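Aldehyde dehydrogenase family protein (Pseudomonas syringae pv. tomato, PDB 5IUV) probably oxidises indole-3-acetaldehyde to the auxin indole-3-acetic acid with NAD+, as an aldehyde dehydrogenase that contributes to auxin synthesis in this plant pathogen. Local coordinates at residues S41-R46 and P331-D336; E100-E105 and K111-S116; S193-L198 and A343-Q348. One frame throughout, in Å; residues are numbered along the deposited sequence.

Contact 1: residues S41-R46 and P331-D336; sequences SPVDGR and PGNPLD
Two loops meet where Val43 and Pro334 come together, their CA atoms 6.6 Å apart and no hydrogen bond running between the backbones. One is the tight connection from strand 36-40 to strand 47-52 in the N-terminal part of the aldehyde dehydrogenase chain; the other, between helices 312-326 and 347-362, makes a type I beta turn from Asn333 to Asp336. The contact is small and apolar. Val43 supplies both methyls: CG2 lies against the ring of Pro334, 3.9 Å from its CG, while CG1, placed anti to the backbone N (chi1 169°), points to Asn333 and stops 4.1 Å from OD1. That oxygen is engaged within its own loop, accepting from the N of Leu335 in an Asx turn, with the donor well above the carbonyl plane. At the margin Leu335 CD1 approaches the Arg46 guanidinium obliquely, 4.4 Å from NH2. Arg46 is held by its own loop, gripping Asp44 side-on in a salt bridge, with NE and NH2 directed to different carboxylate oxygens. The carboxylate sits at the guanidinium edge, which fixes the rotation of the group beside Leu335. Helix 98-109 packs on Pro334 and Leu335 through Thr106, and Tyr382 OH hydrogen-bonds to Val43 O. Asp44 OD1 has two donors, Arg46 NE on its syn lone pair and Arg46 N from above the carboxylate plane, each at 3.2 Å.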
loop_
_atom_site.group_PDB
_atom_site.type_symbol
_atom_site.label_atom_id
_atom_site.label_comp_id
_atom_site.label_asym_id
_atom_site.label_seq_id
_atom_site.Cartn_x
_atom_site.Cartn_y
_atom_site.Cartn_z
ATOM N N SER A 41 -34.901 -31.085 10.476
ATOM C CA SER A 41 -35.008 -30.382 9.200
ATOM C C SER A 41 -36.282 -29.553 9.084
ATOM O O SER A 41 -37.371 -30.060 9.325
ATOM C CB SER A 41 -34.962 -31.372 8.040
ATOM O OG SER A 41 -35.096 -30.693 6.808
ATOM N N PRO A 42 -36.153 -28.279 8.690
ATOM C CA PRO A 42 -37.349 -27.454 8.467
ATOM C C PRO A 42 -38.040 -27.742 7.130
ATOM O O PRO A 42 -39.093 -27.164 6.845
ATOM C CB PRO A 42 -36.802 -26.028 8.499
ATOM C CG PRO A 42 -35.371 -26.172 8.060
ATOM C CD PRO A 42 -34.912 -27.489 8.625
ATOM N N VAL A 43 -37.453 -28.621 6.325
ATOM C CA VAL A 43 -38.071 -29.045 5.076
ATOM C C VAL A 43 -39.406 -29.733 5.356
ATOM O O VAL A 43 -40.431 -29.393 4.758
ATOM C CB VAL A 43 -37.146 -29.994 4.281
ATOM C CG1 VAL A 43 -37.897 -30.637 3.134
ATOM C CG2 VAL A 43 -35.923 -29.238 3.768
ATOM N N ASP A 44 -39.397 -30.683 6.285
ATOM C CA ASP A 44 -40.615 -31.404 6.631
ATOM C C ASP A 44 -40.620 -31.916 8.073
ATOM O O ASP A 44 -41.551 -32.609 8.488
ATOM C CB ASP A 44 -40.819 -32.575 5.671
ATOM C CG ASP A 44 -39.615 -33.491 5.605
ATOM O OD1 ASP A 44 -38.676 -33.312 6.408
ATOM O OD2 ASP A 44 -39.609 -34.398 4.749
ATOM N N GLY A 45 -39.576 -31.590 8.829
ATOM C CA GLY A 45 -39.515 -31.984 10.224
ATOM C C GLY A 45 -38.817 -33.305 10.486
ATOM O O GLY A 45 -38.899 -33.831 11.591
ATOM N N ARG A 46 -38.127 -33.845 9.488
ATOM C CA ARG A 46 -37.438 -35.121 9.673
ATOM C C ARG A 46 -36.224 -34.965 10.584
ATOM O O ARG A 46 -35.631 -33.881 10.671
ATOM C CB ARG A 46 -37.004 -35.708 8.331
ATOM C CG ARG A 46 -35.776 -35.035 7.729
ATOM C CD ARG A 46 -35.424 -35.621 6.371
ATOM N NE ARG A 46 -36.427 -35.291 5.364
ATOM C CZ ARG A 46 -36.327 -35.605 4.076
ATOM N NH1 ARG A 46 -35.261 -36.260 3.629
ATOM N NH2 ARG A 46 -37.294 -35.264 3.234
ATOM N N PRO A 331 -42.488 -19.516 -2.183
ATOM C CA PRO A 331 -42.103 -20.601 -1.276
ATOM C C PRO A 331 -42.483 -21.954 -1.861
ATOM O O PRO A 331 -43.522 -22.077 -2.504
ATOM C CB PRO A 331 -42.909 -20.301 -0.008
ATOM C CG PRO A 331 -43.144 -18.826 -0.062
ATOM C CD PRO A 331 -43.353 -18.527 -1.518
ATOM N N GLY A 332 -41.636 -22.953 -1.652
ATOM C CA GLY A 332 -41.914 -24.290 -2.133
ATOM C C GLY A 332 -40.930 -25.276 -1.541
ATOM O O GLY A 332 -40.096 -24.914 -0.708
ATOM N N ASN A 333 -41.029 -26.525 -1.978
ATOM C CA ASN A 333 -40.147 -27.588 -1.509
ATOM C C ASN A 333 -38.689 -27.243 -1.792
ATOM O O ASN A 333 -38.301 -27.083 -2.948
ATOM C CB ASN A 333 -40.540 -28.906 -2.178
ATOM C CG ASN A 333 -39.709 -30.084 -1.712
ATOM O OD1 ASN A 333 -38.877 -29.971 -0.811
ATOM N ND2 ASN A 333 -39.949 -31.239 -2.323
ATOM N N PRO A 334 -37.880 -27.117 -0.731
ATOM C CA PRO A 334 -36.475 -26.723 -0.883
ATOM C C PRO A 334 -35.657 -27.746 -1.664
ATOM O O PRO A 334 -34.591 -27.399 -2.160
ATOM C CB PRO A 334 -35.976 -26.613 0.561
ATOM C CG PRO A 334 -37.217 -26.423 1.381
ATOM C CD PRO A 334 -38.278 -27.209 0.684
ATOM N N LEU A 335 -36.152 -28.973 -1.782
ATOM C CA LEU A 335 -35.449 -30.002 -2.544
ATOM C C LEU A 335 -35.805 -29.969 -4.024
ATOM O O LEU A 335 -35.204 -30.685 -4.824
ATOM C CB LEU A 335 -35.745 -31.390 -1.976
ATOM C CG LEU A 335 -35.210 -31.669 -0.571
ATOM C CD1 LEU A 335 -35.562 -33.086 -0.150
ATOM C CD2 LEU A 335 -33.709 -31.455 -0.536
ATOM N N ASP A 336 -36.790 -29.151 -4.386
ATOM C CA ASP A 336 -37.129 -28.944 -5.793
ATOM C C ASP A 336 -36.197 -27.874 -6.382
ATOM O O ASP A 336 -36.096 -26.773 -5.850
ATOM C CB ASP A 336 -38.606 -28.545 -5.938
ATOM C CG ASP A 336 -39.095 -28.586 -7.381
ATOM O OD1 ASP A 336 -38.352 -28.170 -8.292
ATOM O OD2 ASP A 336 -40.236 -29.037 -7.603
#

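Contact 2: residues E100-E105 and K111-S116; sequences ELALLE and KPISDS
Ala102 and Ser116 bring together two consecutive helices, 98-109 and 113-134, joined by a short turn in the aldehyde dehydrogenase fold; their CA atoms are only 4.8 Å apart, a closeness that the small side chains permit. The apolar part is shared by Ala102, Leu103 and Ile113. Ile113 extends CG1 anti to its backbone N (chi1 -172°), which carries CD1 across to the first helix. There the methyl lies 3.8 Å from Leu103 CA and 4.1 Å from Ala102 CB, and it also meets Leu103 CD1. Small-residue packing fills the centre: Ala102 CB lies 3.7 Å from Ser116 CB. Glu105 CB follows one turn further on, beside the serine hydroxyl. The polar groups of this interface find partners nearby. Ser116 OG hydrogen-bonds to Thr106 OG1, and Thr106 OG1 is also bonded to Lys111 O, linking the first helix to the turn. The Glu105 chain bends at chi2 (84°), and its carboxylate is held by outside partners: OE2 accepts from Leu171 N and OE1 hydrogen-bonds to Thr199 OG1. Lys111 NZ, salt-bridged to Asp120, lies 5.8 Å from Glu105 OE2, not in contact, though the opposite charges may attract weakly. Ser116 CB presses on the first helix at its backbone, 3.3 Å from Ala102 O.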
loop_
_atom_site.group_PDB
_atom_site.type_symbol
_atom_site.label_atom_id
_atom_site.label_comp_id
_atom_site.label_asym_id
_atom_site.label_seq_id
_atom_site.Cartn_x
_atom_site.Cartn_y
_atom_site.Cartn_z
ATOM N N GLU A 100 -23.186 -32.991 -1.900
ATOM C CA GLU A 100 -23.425 -33.407 -0.521
ATOM C C GLU A 100 -23.538 -32.205 0.423
ATOM O O GLU A 100 -24.456 -32.137 1.236
ATOM C CB GLU A 100 -22.313 -34.340 -0.028
ATOM C CG GLU A 100 -22.479 -34.760 1.429
ATOM C CD GLU A 100 -21.327 -35.612 1.961
ATOM O OE1 GLU A 100 -20.378 -35.899 1.199
ATOM O OE2 GLU A 100 -21.378 -35.996 3.152
ATOM N N LEU A 101 -22.597 -31.271 0.322
ATOM C CA LEU A 101 -22.584 -30.099 1.187
ATOM C C LEU A 101 -23.814 -29.215 0.969
ATOM O O LEU A 101 -24.393 -28.699 1.930
ATOM C CB LEU A 101 -21.307 -29.289 0.962
ATOM C CG LEU A 101 -20.030 -29.954 1.481
ATOM C CD1 LEU A 101 -18.794 -29.197 1.026
ATOM C CD2 LEU A 101 -20.065 -30.033 2.996
ATOM N N ALA A 102 -24.209 -29.047 -0.291
ATOM C CA ALA A 102 -25.382 -28.245 -0.620
ATOM C C ALA A 102 -26.637 -28.892 -0.049
ATOM O O ALA A 102 -27.527 -28.210 0.473
ATOM C CB ALA A 102 -25.515 -28.073 -2.128
ATOM N N LEU A 103 -26.699 -30.212 -0.151
ATOM C CA LEU A 103 -27.847 -30.953 0.340
ATOM C C LEU A 103 -27.933 -30.860 1.865
ATOM O O LEU A 103 -29.011 -30.658 2.422
ATOM C CB LEU A 103 -27.773 -32.411 -0.126
ATOM C CG LEU A 103 -28.964 -33.319 0.166
ATOM C CD1 LEU A 103 -30.278 -32.683 -0.293
ATOM C CD2 LEU A 103 -28.758 -34.659 -0.514
ATOM N N LEU A 104 -26.794 -30.991 2.538
ATOM C CA LEU A 104 -26.756 -30.841 3.989
ATOM C C LEU A 104 -27.271 -29.473 4.424
ATOM O O LEU A 104 -28.031 -29.367 5.384
ATOM C CB LEU A 104 -25.337 -31.048 4.518
ATOM C CG LEU A 104 -24.808 -32.482 4.504
ATOM C CD1 LEU A 104 -23.320 -32.480 4.827
ATOM C CD2 LEU A 104 -25.570 -33.357 5.480
ATOM N N GLU A 105 -26.855 -28.432 3.711
ATOM C CA GLU A 105 -27.253 -27.067 4.037
ATOM C C GLU A 105 -28.759 -26.889 3.890
ATOM O O GLU A 105 -29.434 -26.349 4.776
ATOM C CB GLU A 105 -26.518 -26.073 3.137
ATOM C CG GLU A 105 -26.366 -24.693 3.731
ATOM C CD GLU A 105 -25.156 -24.594 4.642
ATOM O OE1 GLU A 105 -25.075 -25.374 5.618
ATOM O OE2 GLU A 105 -24.284 -23.734 4.380
ATOM N N LYS A 111 -32.902 -23.634 3.083
ATOM C CA LYS A 111 -32.806 -22.796 1.885
ATOM C C LYS A 111 -32.902 -23.667 0.622
ATOM O O LYS A 111 -32.605 -24.859 0.669
ATOM C CB LYS A 111 -31.513 -21.965 1.898
ATOM C CG LYS A 111 -30.255 -22.727 1.554
ATOM C CD LYS A 111 -29.085 -21.766 1.401
ATOM C CE LYS A 111 -28.881 -20.948 2.668
ATOM N NZ LYS A 111 -28.020 -19.772 2.429
ATOM N N PRO A 112 -33.352 -23.083 -0.503
ATOM C CA PRO A 112 -33.536 -23.869 -1.731
ATOM C C PRO A 112 -32.245 -24.534 -2.194
ATOM O O PRO A 112 -31.180 -23.927 -2.095
ATOM C CB PRO A 112 -34.007 -22.822 -2.749
ATOM C CG PRO A 112 -34.614 -21.734 -1.919
ATOM C CD PRO A 112 -33.750 -21.675 -0.692
ATOM N N ILE A 113 -32.347 -25.767 -2.680
ATOM C CA ILE A 113 -31.180 -26.543 -3.086
ATOM C C ILE A 113 -30.396 -25.841 -4.199
ATOM O O ILE A 113 -29.166 -25.913 -4.240
ATOM C CB ILE A 113 -31.586 -27.979 -3.544
ATOM C CG1 ILE A 113 -30.345 -28.841 -3.782
ATOM C CG2 ILE A 113 -32.494 -27.945 -4.778
ATOM C CD1 ILE A 113 -29.503 -29.044 -2.527
ATOM N N SER A 114 -31.104 -25.135 -5.077
ATOM C CA SER A 114 -30.451 -24.415 -6.163
ATOM C C SER A 114 -29.630 -23.247 -5.625
ATOM O O SER A 114 -28.592 -22.908 -6.191
ATOM C CB SER A 114 -31.476 -23.926 -7.185
ATOM O OG SER A 114 -31.916 -25.004 -7.997
ATOM N N ASP A 115 -30.090 -22.636 -4.534
ATOM C CA ASP A 115 -29.299 -21.600 -3.864
ATOM C C ASP A 115 -28.084 -22.195 -3.145
ATOM O O ASP A 115 -26.985 -21.667 -3.254
ATOM C CB ASP A 115 -30.150 -20.810 -2.866
ATOM C CG ASP A 115 -31.213 -19.950 -3.541
ATOM O OD1 ASP A 115 -31.190 -19.807 -4.782
ATOM O OD2 ASP A 115 -32.073 -19.407 -2.816
ATOM N N SER A 116 -28.282 -23.285 -2.405
ATOM C CA SER A 116 -27.163 -23.958 -1.737
ATOM C C SER A 116 -26.060 -24.332 -2.719
ATOM O O SER A 116 -24.875 -24.104 -2.464
ATOM C CB SER A 116 -27.637 -25.228 -1.017
ATOM O OG SER A 116 -28.535 -24.933 0.030
#

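Contact 3: residues S193-L198 and A343-Q348; sequences SEKSPL and ALVDTQ. With NAD (nicotinamide-adenine-dinucleotide), chain C.
Lys195 reaches across to Val345 and Asp346, and its chain makes most of the contact. CB rests against the CG2 methyl of Val345 at 4.1 Å. From there CG, standing anti to the carbonyl carbon (chi1 -64°), and then CD run past the carboxylate of Asp346, Lys195 CG 4.0 Å and Lys195 CD 3.9 Å from Asp346 OD2. CE is modelled closer, 3.0 Å from Asp346 OD2, an unusually short approach, so the exact placing of the lysine end is doubtful. A bend at chi4 (57°) then turns the end of the chain, leaving NZ 3.4 Å from Asp346 OD2 in a rather long salt bridge. Beyond it, Gln348 NE2 stands 4.2 Å from NZ. The two charged side chains cross at about a right angle, and Asp346 divides its oxygens between two tasks: OD2 faces the lysine, while OD1 accepts from Gln349 N as the N-cap of helix 347-362. The lysine charge therefore falls beside the start of that helix, joined there through its capping residue. In the aldehyde dehydrogenase fold, the 193-198 loop follows strand 187-191 of the Rossmann-like coenzyme-binding domain and makes a type I beta turn from Ser193 to Ser196. Ser193 OG accepts from Lys195 N, an ST turn that fixes the backbone on which the lysine is mounted. On the coenzyme side of the turn Glu194 OE1 accepts from the adenosine ribose hydroxyl O2B of NAD at 2.7 Å, and Ser193 CA packs beside O3B. Trp167, another NAD-binding residue, touches both Lys195 and Val345. A water lies 3.1 Å from both Lys195 O and Val345 O and bridges the two backbones.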
loop_
_atom_site.group_PDB
_atom_site.type_symbol
_atom_site.label_atom_id
_atom_site.label_comp_id
_atom_site.label_asym_id
_atom_site.label_seq_id
_atom_site.Cartn_x
_atom_site.Cartn_y
_atom_site.Cartn_z
ATOM N N SER A 193 -23.799 -22.552 14.451
ATOM C CA SER A 193 -25.106 -22.414 15.072
ATOM C C SER A 193 -25.714 -23.778 15.387
ATOM O O SER A 193 -25.608 -24.721 14.598
ATOM C CB SER A 193 -26.044 -21.621 14.163
ATOM O OG SER A 193 -27.370 -21.667 14.650
ATOM N N GLU A 194 -26.367 -23.879 16.537
ATOM C CA GLU A 194 -27.092 -25.096 16.871
ATOM C C GLU A 194 -28.237 -25.350 15.888
ATOM O O GLU A 194 -28.754 -26.459 15.809
ATOM C CB GLU A 194 -27.629 -25.030 18.304
ATOM C CG GLU A 194 -28.720 -23.994 18.529
ATOM C CD GLU A 194 -28.195 -22.613 18.911
ATOM O OE1 GLU A 194 -26.991 -22.326 18.726
ATOM O OE2 GLU A 194 -29.009 -21.803 19.401
ATOM N N LYS A 195 -28.627 -24.326 15.130
ATOM C CA LYS A 195 -29.678 -24.502 14.127
ATOM C C LYS A 195 -29.138 -24.999 12.789
ATOM O O LYS A 195 -29.906 -25.328 11.888
ATOM C CB LYS A 195 -30.435 -23.190 13.909
ATOM C CG LYS A 195 -31.209 -22.672 15.138
ATOM C CD LYS A 195 -31.540 -21.191 14.952
ATOM C CE LYS A 195 -32.818 -20.756 15.647
ATOM N NZ LYS A 195 -32.815 -21.024 17.099
ATOM N N SER A 196 -27.819 -25.041 12.648
ATOM C CA SER A 196 -27.218 -25.463 11.384
ATOM C C SER A 196 -25.795 -25.999 11.551
ATOM O O SER A 196 -24.849 -25.431 11.003
ATOM C CB SER A 196 -27.211 -24.295 10.396
ATOM O OG SER A 196 -26.416 -23.229 10.891
ATOM N N PRO A 197 -25.634 -27.101 12.303
ATOM C CA PRO A 197 -24.286 -27.582 12.621
ATOM C C PRO A 197 -23.656 -28.424 11.519
ATOM O O PRO A 197 -22.454 -28.621 11.539
ATOM C CB PRO A 197 -24.515 -28.452 13.862
ATOM C CG PRO A 197 -25.885 -29.002 13.655
ATOM C CD PRO A 197 -26.676 -27.915 12.958
ATOM N N LEU A 198 -24.456 -28.925 10.589
ATOM C CA LEU A 198 -24.030 -30.069 9.783
ATOM C C LEU A 198 -22.863 -29.813 8.823
ATOM O O LEU A 198 -21.936 -30.626 8.770
ATOM C CB LEU A 198 -25.223 -30.623 9.002
ATOM C CG LEU A 198 -26.347 -31.200 9.874
ATOM C CD1 LEU A 198 -27.403 -31.882 9.010
ATOM C CD2 LEU A 198 -25.795 -32.161 10.929
ATOM N N ALA A 343 -37.861 -22.770 3.105
ATOM C CA ALA A 343 -38.468 -22.721 4.430
ATOM C C ALA A 343 -37.706 -21.753 5.327
ATOM O O ALA A 343 -36.527 -21.489 5.097
ATOM C CB ALA A 343 -38.495 -24.112 5.053
ATOM N N LEU A 344 -38.384 -21.212 6.335
ATOM C CA LEU A 344 -37.691 -20.496 7.406
ATOM C C LEU A 344 -37.035 -21.531 8.313
ATOM O O LEU A 344 -37.500 -22.663 8.396
ATOM C CB LEU A 344 -38.646 -19.611 8.203
ATOM C CG LEU A 344 -39.315 -18.470 7.439
ATOM C CD1 LEU A 344 -40.297 -17.748 8.346
ATOM C CD2 LEU A 344 -38.276 -17.507 6.916
ATOM N N VAL A 345 -35.976 -21.135 9.008
ATOM C CA VAL A 345 -35.089 -22.103 9.650
ATOM C C VAL A 345 -35.781 -22.985 10.701
ATOM O O VAL A 345 -35.420 -24.156 10.852
ATOM C CB VAL A 345 -33.877 -21.391 10.292
ATOM C CG1 VAL A 345 -34.298 -20.574 11.516
ATOM C CG2 VAL A 345 -32.783 -22.403 10.644
ATOM N N ASP A 346 -36.772 -22.442 11.411
ATOM C CA ASP A 346 -37.537 -23.230 12.377
ATOM C C ASP A 346 -38.812 -22.521 12.832
ATOM O O ASP A 346 -39.094 -21.396 12.415
ATOM C CB ASP A 346 -36.679 -23.592 13.603
ATOM C CG ASP A 346 -36.147 -22.369 14.356
ATOM O OD1 ASP A 346 -36.641 -21.238 14.157
ATOM O OD2 ASP A 346 -35.229 -22.554 15.182
ATOM N N THR A 347 -39.568 -23.188 13.702
ATOM C CA THR A 347 -40.838 -22.669 14.200
ATOM C C THR A 347 -40.651 -21.371 14.986
ATOM O O THR A 347 -41.460 -20.446 14.881
ATOM C CB THR A 347 -41.548 -23.712 15.093
ATOM O OG1 THR A 347 -41.816 -24.896 14.328
ATOM C CG2 THR A 347 -42.855 -23.159 15.635
ATOM N N GLN A 348 -39.572 -21.312 15.761
ATOM C CA GLN A 348 -39.232 -20.133 16.551
ATOM C C GLN A 348 -39.054 -18.899 15.666
ATOM O O GLN A 348 -39.605 -17.829 15.945
ATOM C CB GLN A 348 -37.959 -20.395 17.359
ATOM C CG GLN A 348 -37.468 -19.216 18.179
ATOM C CD GLN A 348 -36.991 -19.635 19.556
ATOM O OE1 GLN A 348 -37.782 -20.084 20.385
ATOM N NE2 GLN A 348 -35.691 -19.501 19.803
HETATM P PA NAD C . -27.447 -15.263 17.356
HETATM O O1A NAD C . -26.919 -13.967 17.839
HETATM O O2A NAD C . -28.635 -15.780 18.143
HETATM O O5B NAD C . -26.306 -16.353 17.361
HETATM C C5B NAD C . -25.196 -16.409 16.442
HETATM C C4B NAD C . -24.241 -17.453 16.964
HETATM O O4B NAD C . -23.865 -17.112 18.315
HETATM C C3B NAD C . -24.736 -18.902 17.018
HETATM O O3B NAD C . -23.684 -19.809 16.709
HETATM C C2B NAD C . -25.177 -19.056 18.475
HETATM O O2B NAD C . -25.150 -20.413 18.909
HETATM C C1B NAD C . -24.130 -18.197 19.179
HETATM N N9A NAD C . -24.488 -17.667 20.491
HETATM C C8A NAD C . -25.743 -17.432 20.989
HETATM N N7A NAD C . -25.759 -17.042 22.241
HETATM C C5A NAD C . -24.412 -16.992 22.586
HETATM C C6A NAD C . -23.751 -16.597 23.768
HETATM N N6A NAD C . -24.380 -16.234 24.891
HETATM N N1A NAD C . -22.397 -16.612 23.761
HETATM C C2A NAD C . -21.761 -17.015 22.655
HETATM N N3A NAD C . -22.277 -17.422 21.492
HETATM C C4A NAD C . -23.621 -17.376 21.517
HETATM O O3 NAD C . -27.891 -15.109 15.821
HETATM P PN NAD C . -28.581 -16.093 14.757
HETATM O O1N NAD C . -30.018 -16.157 15.115
HETATM O O2N NAD C . -27.800 -17.349 14.687
HETATM O O5D NAD C . -28.343 -15.332 13.373
HETATM C C5D NAD C . -29.191 -14.250 12.930
HETATM C C4D NAD C . -28.448 -12.954 13.142
HETATM O O4D NAD C . -27.215 -12.980 12.387
HETATM C C3D NAD C . -29.176 -11.705 12.661
HETATM O O3D NAD C . -29.096 -10.685 13.651
HETATM C C2D NAD C . -28.397 -11.349 11.390
HETATM O O2D NAD C . -28.389 -9.973 11.021
HETATM C C1D NAD C . -26.956 -11.770 11.762
HETATM N N1N NAD C . -26.122 -11.996 10.506
HETATM C C2N NAD C . -25.089 -11.051 10.293
HETATM C C3N NAD C . -24.234 -11.203 9.212
HETATM C C7N NAD C . -23.160 -10.197 8.882
HETATM O O7N NAD C . -23.137 -9.098 9.476
HETATM N N7N NAD C . -22.347 -10.476 7.894
HETATM C C4N NAD C . -24.433 -12.279 8.345
HETATM C C5N NAD C . -25.475 -13.175 8.556
HETATM C C6N NAD C . -26.310 -13.018 9.651
HETATM O O HOH W 1 -32.984 -25.732 12.046
#

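Contacts 1 and 2 adjoin, their centres 11 Å apart: Pro334 O probably accepts a hydrogen bond from Ile113 N (2.8 Å), and Leu335 CD2 packs on Leu103 CD1. Contact 3, whose centre is about 12 Å from that of contact 1, meets it through Pro42, whose CB lies 3.3 Å from Val345 O. Residues 331-336 and 343-346 lie in the connection between helices 312-326 and 347-362, which thus touches the 41-46 loop, the pair of helices 98-109 and 113-134, and the coenzyme loop. Only contact 3 includes NAD-binding residues. In contact 2 the Glu105 side chain lies about 11 Å from NAD and about 6 Å from that of Phe169, which contacts indole-3-acetate in another structure of this protein.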